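PDB 4KZK: L-arabinose ABC transporter, periplasmic L-arabinose-binding protein from Burkholderia thailandensis, which binds D-galactose and probably L-arabinose in the periplasm, presumably delivering sugar to an ABC transporter. Local coordinates for residues A[98-110]-A[123-135]. Sequence-based numbering, arbitrary orientation.
Sequences CAPDVKLGPGIAA and DDQLVDGRGAPLA. With GAL (beta-D-galactopyranose), chain B.
At the sugar pocket of this type I periplasmic binding fold, the loops leaving the adjacent parallel strands 94-98 and 118-122 meet through Cys98, Asp123 and Asp124. Cys98 touches both pocket aspartates: with chi1 at -178° its SG swings away from the backbone N and comes to rest 3.5 Å from Asp124 CG, while Asp123 CB lies close to the same sulfur. OD1 of each aspartate accepts from the sugar, Asp123 taking a hydrogen bond from GAL O6 and Asp124 one from GAL O1 at 2.6 Å. Trp50 and His294 also bond Asp123 OD1, which probably helps position it. The other oxygen of Asp124, OD2, is bridged by a water to Ala99 O and salt-bridged to Lys44, which should help to fix the carboxylate's rotation. A second water joins Ala99 N to Asp124 O. Farther from the sugar, Val102 lays CG1 against Gln125 O, 3.1 Å away, and its CG2 meets Val127 CG2 at 4.0 Å, the two side chains crossing at a slant. The backbone link is Val127 N to Val102 O, 3.1 Å and nearly straight at 173°; Gly105 N binds this oxygen from the opposite face of the carbonyl plane. Leu126 CD2 touches both Ala99 CB (3.8 Å) and Ile108 CD1, its side chain crossing that of Ile108 at about a right angle. Leu126 CB approaches Gly105 CA to 3.9 Å. Leu134 CD1 packs on Gly105 C at 3.7 Å. Leu126, Val127 and Leu134 thus pack near the beginning of helix 105-114, whose Ile108 also packs on helix 77-89 and strand 118-122.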
ATOM      1  N   CYS A  98     -10.012  -6.115   0.931  1.00  8.22           N
ATOM      2  CA  CYS A  98      -8.629  -6.040   1.392  1.00  8.02           C
ATOM      3  C   CYS A  98      -8.699  -6.289   2.886  1.00  7.92           C
ATOM      4  O   CYS A  98      -9.046  -5.391   3.644  1.00  7.50           O
ATOM      5  CB  CYS A  98      -7.966  -4.692   1.106  1.00  7.87           C
ATOM      6  SG  CYS A  98      -6.222  -4.712   1.670  1.00  7.92           S
ATOM      7  N   ALA A  99      -8.423  -7.520   3.287  1.00  8.24           N
ATOM      8  CA  ALA A  99      -8.595  -7.923   4.668  1.00  8.44           C
ATOM      9  C   ALA A  99      -7.503  -7.327   5.548  1.00  8.57           C
ATOM     10  O   ALA A  99      -6.399  -7.060   5.092  1.00  8.69           O
ATOM     11  CB  ALA A  99      -8.606  -9.442   4.766  1.00  8.99           C
ATOM     12  N   PRO A 100      -7.777  -7.162   6.856  1.00  8.57           N
ATOM     13  CA  PRO A 100      -6.804  -6.613   7.784  1.00  9.14           C
ATOM     14  C   PRO A 100      -5.786  -7.658   8.237  1.00  9.97           C
ATOM     15  O   PRO A 100      -4.780  -7.304   8.835  1.00 10.74           O
ATOM     16  CB  PRO A 100      -7.676  -6.157   8.954  1.00  9.07           C
ATOM     17  CG  PRO A 100      -8.850  -7.041   8.918  1.00  9.13           C
ATOM     18  CD  PRO A 100      -9.092  -7.355   7.482  1.00  8.85           C
ATOM     19  N   ASP A 101      -6.100  -8.934   7.987  1.00 10.69           N
ATOM     20  CA  ASP A 101      -5.253 -10.067   8.339  1.00 11.76           C
ATOM     21  C   ASP A 101      -5.501 -11.103   7.243  1.00 11.93           C
ATOM     22  O   ASP A 101      -6.565 -11.694   7.185  1.00 11.91           O
ATOM     23  CB  ASP A 101      -5.659 -10.624   9.716  1.00 12.49           C
ATOM     24  CG  ASP A 101      -4.915 -11.910  10.092  1.00 13.99           C
ATOM     25  OD1 ASP A 101      -4.099 -12.414   9.291  1.00 14.95           O
ATOM     26  OD2 ASP A 101      -5.111 -12.383  11.237  1.00 15.04           O
ATOM     27  N   VAL A 102      -4.509 -11.307   6.388  1.00 12.36           N
ATOM     28  CA  VAL A 102      -4.686 -12.207   5.231  1.00 12.90           C
ATOM     29  C   VAL A 102      -4.936 -13.658   5.640  1.00 14.36           C
ATOM     30  O   VAL A 102      -5.491 -14.431   4.870  1.00 14.55           O
ATOM     31  CB  VAL A 102      -3.507 -12.121   4.226  1.00 13.20           C
ATOM     32  CG1 VAL A 102      -3.523 -10.770   3.501  1.00 12.49           C
ATOM     33  CG2 VAL A 102      -2.158 -12.346   4.876  1.00 14.05           C
ATOM     34  N   LYS A 103      -4.559 -14.014   6.865  1.00 15.20           N
ATOM     35  CA  LYS A 103      -4.815 -15.367   7.380  1.00 16.97           C
ATOM     36  C   LYS A 103      -6.285 -15.639   7.725  1.00 16.23           C
ATOM     37  O   LYS A 103      -6.641 -16.783   8.014  1.00 17.11           O
ATOM     38  CB  LYS A 103      -3.889 -15.678   8.565  1.00 18.93           C
ATOM     39  CG  LYS A 103      -2.424 -15.783   8.142  1.00 21.15           C
ATOM     40  CD  LYS A 103      -1.573 -16.438   9.202  1.00 23.91           C
ATOM     41  CE  LYS A 103      -0.952 -15.406  10.119  1.00 24.84           C
ATOM     42  NZ  LYS A 103       0.316 -14.865   9.558  1.00 26.47           N
ATOM     43  N   LEU A 104      -7.132 -14.603   7.655  1.00 14.96           N
ATOM     44  CA  LEU A 104      -8.601 -14.763   7.712  1.00 14.64           C
ATOM     45  C   LEU A 104      -9.190 -15.414   6.448  1.00 14.87           C
ATOM     46  O   LEU A 104     -10.391 -15.694   6.402  1.00 15.20           O
ATOM     47  CB  LEU A 104      -9.298 -13.412   7.928  1.00 14.01           C
ATOM     48  CG  LEU A 104      -9.004 -12.609   9.196  1.00 13.83           C
ATOM     49  CD1 LEU A 104      -9.487 -11.172   9.018  1.00 13.40           C
ATOM     50  CD2 LEU A 104      -9.681 -13.261  10.390  1.00 14.53           C
ATOM     51  N   GLY A 105      -8.364 -15.585   5.411  1.00 15.32           N
ATOM     52  CA  GLY A 105      -8.795 -16.158   4.106  1.00 15.73           C
ATOM     53  C   GLY A 105      -9.822 -17.284   4.135  1.00 16.77           C
ATOM     54  O   GLY A 105     -10.928 -17.149   3.587  1.00 16.34           O
ATOM     55  N   PRO A 106      -9.474 -18.400   4.774  1.00 18.27           N
ATOM     56  CA  PRO A 106     -10.392 -19.538   4.776  1.00 19.17           C
ATOM     57  C   PRO A 106     -11.775 -19.240   5.359  1.00 18.47           C
ATOM     58  O   PRO A 106     -12.790 -19.655   4.787  1.00 19.04           O
ATOM     59  CB  PRO A 106      -9.642 -20.584   5.617  1.00 20.51           C
ATOM     60  CG  PRO A 106      -8.206 -20.298   5.338  1.00 20.58           C
ATOM     61  CD  PRO A 106      -8.107 -18.787   5.172  1.00 19.15           C
ATOM     62  N   GLY A 107     -11.834 -18.542   6.489  1.00 17.97           N
ATOM     63  CA  GLY A 107     -13.111 -18.130   7.049  1.00 17.45           C
ATOM     64  C   GLY A 107     -13.920 -17.219   6.145  1.00 16.41           C
ATOM     65  O   GLY A 107     -15.140 -17.340   6.037  1.00 17.44           O
ATOM     66  N   ILE A 108     -13.240 -16.261   5.512  1.00 15.68           N
ATOM     67  CA  ILE A 108     -13.884 -15.356   4.578  1.00 14.72           C
ATOM     68  C   ILE A 108     -14.486 -16.145   3.409  1.00 15.29           C
ATOM     69  O   ILE A 108     -15.629 -15.924   3.007  1.00 15.70           O
ATOM     70  CB  ILE A 108     -12.899 -14.276   4.075  1.00 14.22           C
ATOM     71  CG1 ILE A 108     -12.482 -13.364   5.241  1.00 13.71           C
ATOM     72  CG2 ILE A 108     -13.492 -13.464   2.934  1.00 14.11           C
ATOM     73  CD1 ILE A 108     -11.271 -12.488   4.948  1.00 13.38           C
ATOM     74  N   ALA A 109     -13.714 -17.079   2.881  1.00 15.97           N
ATOM     75  CA  ALA A 109     -14.142 -17.872   1.752  1.00 16.97           C
ATOM     76  C   ALA A 109     -15.346 -18.728   2.121  1.00 17.79           C
ATOM     77  O   ALA A 109     -16.308 -18.843   1.338  1.00 18.32           O
ATOM     78  CB  ALA A 109     -12.992 -18.735   1.265  1.00 17.63           C
ATOM     79  N   ALA A 110     -15.298 -19.330   3.301  1.00 18.21           N
ATOM     80  CA  ALA A 110     -16.388 -20.199   3.733  1.00 19.01           C
ATOM     81  C   ALA A 110     -17.687 -19.412   3.907  1.00 19.17           C
ATOM     82  O   ALA A 110     -18.760 -19.863   3.491  1.00 20.51           O
ATOM     83  CB  ALA A 110     -16.027 -20.926   5.020  1.00 19.16           C
ATOM     84  N   ASP A 123      -5.268  -5.851  -3.164  1.00  8.38           N
ATOM     85  CA  ASP A 123      -4.080  -5.375  -2.446  1.00  8.06           C
ATOM     86  C   ASP A 123      -3.358  -6.463  -1.687  1.00  8.44           C
ATOM     87  O   ASP A 123      -2.229  -6.766  -2.008  1.00  8.98           O
ATOM     88  CB  ASP A 123      -4.404  -4.182  -1.550  1.00  7.66           C
ATOM     89  CG  ASP A 123      -5.134  -3.113  -2.306  1.00  7.69           C
ATOM     90  OD1 ASP A 123      -4.561  -2.615  -3.310  1.00  8.19           O
ATOM     91  OD2 ASP A 123      -6.286  -2.798  -1.967  1.00  7.98           O
ATOM     92  N   ASP A 124      -4.033  -7.061  -0.712  1.00  8.27           N
ATOM     93  CA  ASP A 124      -3.438  -8.000   0.208  1.00  8.99           C
ATOM     94  C   ASP A 124      -4.049  -9.366  -0.041  1.00  9.58           C
ATOM     95  O   ASP A 124      -5.222  -9.590   0.237  1.00  9.80           O
ATOM     96  CB  ASP A 124      -3.661  -7.578   1.644  1.00  8.73           C
ATOM     97  CG  ASP A 124      -3.068  -6.205   1.989  1.00  8.60           C
ATOM     98  OD1 ASP A 124      -2.458  -5.575   1.098  1.00  8.75           O
ATOM     99  OD2 ASP A 124      -3.229  -5.782   3.161  1.00  8.65           O
ATOM    100  N   GLN A 125      -3.240 -10.291  -0.553  1.00 10.68           N
ATOM    101  CA  GLN A 125      -3.743 -11.586  -1.007  1.00 11.91           C
ATOM    102  C   GLN A 125      -4.049 -12.511   0.158  1.00 12.38           C
ATOM    103  O   GLN A 125      -3.229 -12.682   1.058  1.00 12.38           O
ATOM    104  CB  GLN A 125      -2.736 -12.243  -1.977  1.00 13.36           C
ATOM    105  CG  GLN A 125      -3.304 -13.448  -2.711  1.00 14.89           C
ATOM    106  CD  GLN A 125      -2.339 -14.005  -3.750  1.00 16.77           C
ATOM    107  OE1 GLN A 125      -1.111 -13.789  -3.671  1.00 18.09           O
ATOM    108  NE2 GLN A 125      -2.881 -14.709  -4.731  1.00 18.10           N
ATOM    109  N   LEU A 126      -5.227 -13.137   0.125  1.00 12.85           N
ATOM    110  CA  LEU A 126      -5.646 -14.039   1.199  1.00 13.69           C
ATOM    111  C   LEU A 126      -4.812 -15.332   1.146  1.00 15.52           C
ATOM    112  O   LEU A 126      -4.443 -15.795   0.056  1.00 16.23           O
ATOM    113  CB  LEU A 126      -7.143 -14.343   1.076  1.00 13.66           C
ATOM    114  CG  LEU A 126      -8.105 -13.152   1.206  1.00 12.99           C
ATOM    115  CD1 LEU A 126      -9.531 -13.609   0.929  1.00 13.58           C
ATOM    116  CD2 LEU A 126      -8.003 -12.508   2.566  1.00 12.59           C
ATOM    117  N   VAL A 127      -4.514 -15.898   2.316  1.00 16.68           N
ATOM    118  CA  VAL A 127      -3.667 -17.100   2.412  1.00 18.58           C
ATOM    119  C   VAL A 127      -4.233 -18.096   3.400  1.00 20.00           C
ATOM    120  O   VAL A 127      -5.062 -17.756   4.252  1.00 19.57           O
ATOM    121  CB  VAL A 127      -2.217 -16.777   2.856  1.00 19.08           C
ATOM    122  CG1 VAL A 127      -1.566 -15.790   1.901  1.00 18.64           C
ATOM    123  CG2 VAL A 127      -2.189 -16.267   4.300  1.00 18.69           C
ATOM    124  N   ASP A 128      -3.772 -19.335   3.270  1.00 22.02           N
ATOM    125  CA  ASP A 128      -4.162 -20.407   4.177  1.00 24.10           C
ATOM    126  C   ASP A 128      -3.217 -20.491   5.384  1.00 25.67           C
ATOM    127  O   ASP A 128      -2.343 -19.637   5.567  1.00 24.90           O
ATOM    128  CB  ASP A 128      -4.290 -21.738   3.402  1.00 25.97           C
ATOM    129  CG  ASP A 128      -2.974 -22.255   2.850  1.00 27.65           C
ATOM    130  OD1 ASP A 128      -1.887 -21.963   3.398  1.00 28.56           O
ATOM    131  OD2 ASP A 128      -3.040 -22.990   1.844  1.00 28.83           O
ATOM    132  N   GLY A 129      -3.381 -21.532   6.197  1.00 28.14           N
ATOM    133  CA  GLY A 129      -2.653 -21.655   7.461  1.00 30.22           C
ATOM    134  C   GLY A 129      -1.159 -21.887   7.336  1.00 32.64           C
ATOM    135  O   GLY A 129      -0.433 -21.770   8.330  1.00 34.55           O
ATOM    136  N   ARG A 130      -0.697 -22.248   6.138  1.00 33.71           N
ATOM    137  CA  ARG A 130       0.737 -22.337   5.839  1.00 35.29           C
ATOM    138  C   ARG A 130       1.282 -21.151   5.075  1.00 33.77           C
ATOM    139  O   ARG A 130       2.446 -21.181   4.626  1.00 34.95           O
ATOM    140  CB  ARG A 130       1.012 -23.551   4.988  1.00 38.07           C
ATOM    141  CG  ARG A 130       1.041 -24.817   5.757  1.00 40.76           C
ATOM    142  CD  ARG A 130       1.192 -25.899   4.735  1.00 42.70           C
ATOM    143  NE  ARG A 130       0.861 -27.167   5.297  1.00 45.30           N
ATOM    144  CZ  ARG A 130       0.475 -28.208   4.580  1.00 46.53           C
ATOM    145  NH1 ARG A 130       0.204 -29.329   5.217  1.00 47.97           N
ATOM    146  NH2 ARG A 130       0.347 -28.106   3.250  1.00 46.31           N
ATOM    147  N   GLY A 131       0.440 -20.137   4.896  1.00 30.72           N
ATOM    148  CA  GLY A 131       0.819 -18.935   4.178  1.00 29.17           C
ATOM    149  C   GLY A 131       0.777 -19.039   2.662  1.00 28.93           C
ATOM    150  O   GLY A 131       1.300 -18.160   1.976  1.00 28.60           O
ATOM    151  N   ALA A 132       0.147 -20.088   2.133  1.00 29.39           N
ATOM    152  CA  ALA A 132       0.005 -20.256   0.682  1.00 29.64           C
ATOM    153  C   ALA A 132      -1.206 -19.468   0.181  1.00 27.14           C
ATOM    154  O   ALA A 132      -2.273 -19.547   0.774  1.00 26.70           O
ATOM    155  CB  ALA A 132      -0.163 -21.726   0.338  1.00 31.65           C
ATOM    156  N   PRO A 133      -1.061 -18.722  -0.930  1.00 26.83           N
ATOM    157  CA  PRO A 133      -2.241 -18.005  -1.442  1.00 25.54           C
ATOM    158  C   PRO A 133      -3.451 -18.894  -1.742  1.00 26.06           C
ATOM    159  O   PRO A 133      -3.282 -20.034  -2.176  1.00 27.96           O
ATOM    160  CB  PRO A 133      -1.722 -17.362  -2.728  1.00 25.65           C
ATOM    161  CG  PRO A 133      -0.270 -17.133  -2.456  1.00 26.15           C
ATOM    162  CD  PRO A 133       0.170 -18.315  -1.632  1.00 27.48           C
ATOM    163  N   LEU A 134      -4.655 -18.380  -1.501  1.00 24.57           N
ATOM    164  CA  LEU A 134      -5.886 -19.087  -1.852  1.00 25.72           C
ATOM    165  C   LEU A 134      -6.035 -19.141  -3.372  1.00 26.64           C
ATOM    166  O   LEU A 134      -6.256 -18.125  -4.014  1.00 25.65           O
ATOM    167  CB  LEU A 134      -7.118 -18.419  -1.229  1.00 24.93           C
ATOM    168  CG  LEU A 134      -7.271 -18.496   0.291  1.00 25.21           C
ATOM    169  CD1 LEU A 134      -8.640 -17.975   0.716  1.00 24.47           C
ATOM    170  CD2 LEU A 134      -7.059 -19.911   0.792  1.00 27.07           C
ATOM    171  N   ALA A 135      -5.934 -20.337  -3.947  1.00 28.44           N
ATOM    172  CA  ALA A 135      -5.902 -20.484  -5.409  1.00 30.05           C
ATOM    173  C   ALA A 135      -7.207 -20.113  -6.135  1.00 29.99           C
ATOM    174  O   ALA A 135      -7.184 -19.781  -7.321  1.00 31.89           O
ATOM    175  CB  ALA A 135      -5.499 -21.911  -5.769  1.00 32.22           C
TER
HETATM  176  C1  GAL B 600      -1.927  -2.199   0.879  1.00  7.50           C
HETATM  177  C2  GAL B 600      -1.558  -0.926   1.637  1.00  7.29           C
HETATM  178  C3  GAL B 600      -2.132   0.274   0.871  1.00  6.83           C
HETATM  179  C4  GAL B 600      -1.665   0.231  -0.581  1.00  6.84           C
HETATM  180  C5  GAL B 600      -2.077  -1.094  -1.196  1.00  7.21           C
HETATM  181  C6  GAL B 600      -1.585  -1.226  -2.631  1.00  7.36           C
HETATM  182  O1  GAL B 600      -1.288  -3.277   1.534  1.00  7.68           O
HETATM  183  O2  GAL B 600      -2.114  -1.006   2.929  1.00  7.86           O
HETATM  184  O3  GAL B 600      -1.765   1.512   1.493  1.00  6.75           O
HETATM  185  O4  GAL B 600      -0.277   0.441  -0.669  1.00  6.31           O
HETATM  186  O5  GAL B 600      -1.457  -2.138  -0.459  1.00  7.66           O
HETATM  187  O6  GAL B 600      -1.976  -2.472  -3.185  1.00  7.64           O
HETATM  188  O   HOH W   1      -7.790  -9.385   1.235  1.00  8.14           O
HETATM  189  O   HOH W   2      -3.578  -7.098   5.477  1.00 10.23           O
HETATM  190  O   HOH W   3      -5.215 -18.942   7.064  1.00 28.00           O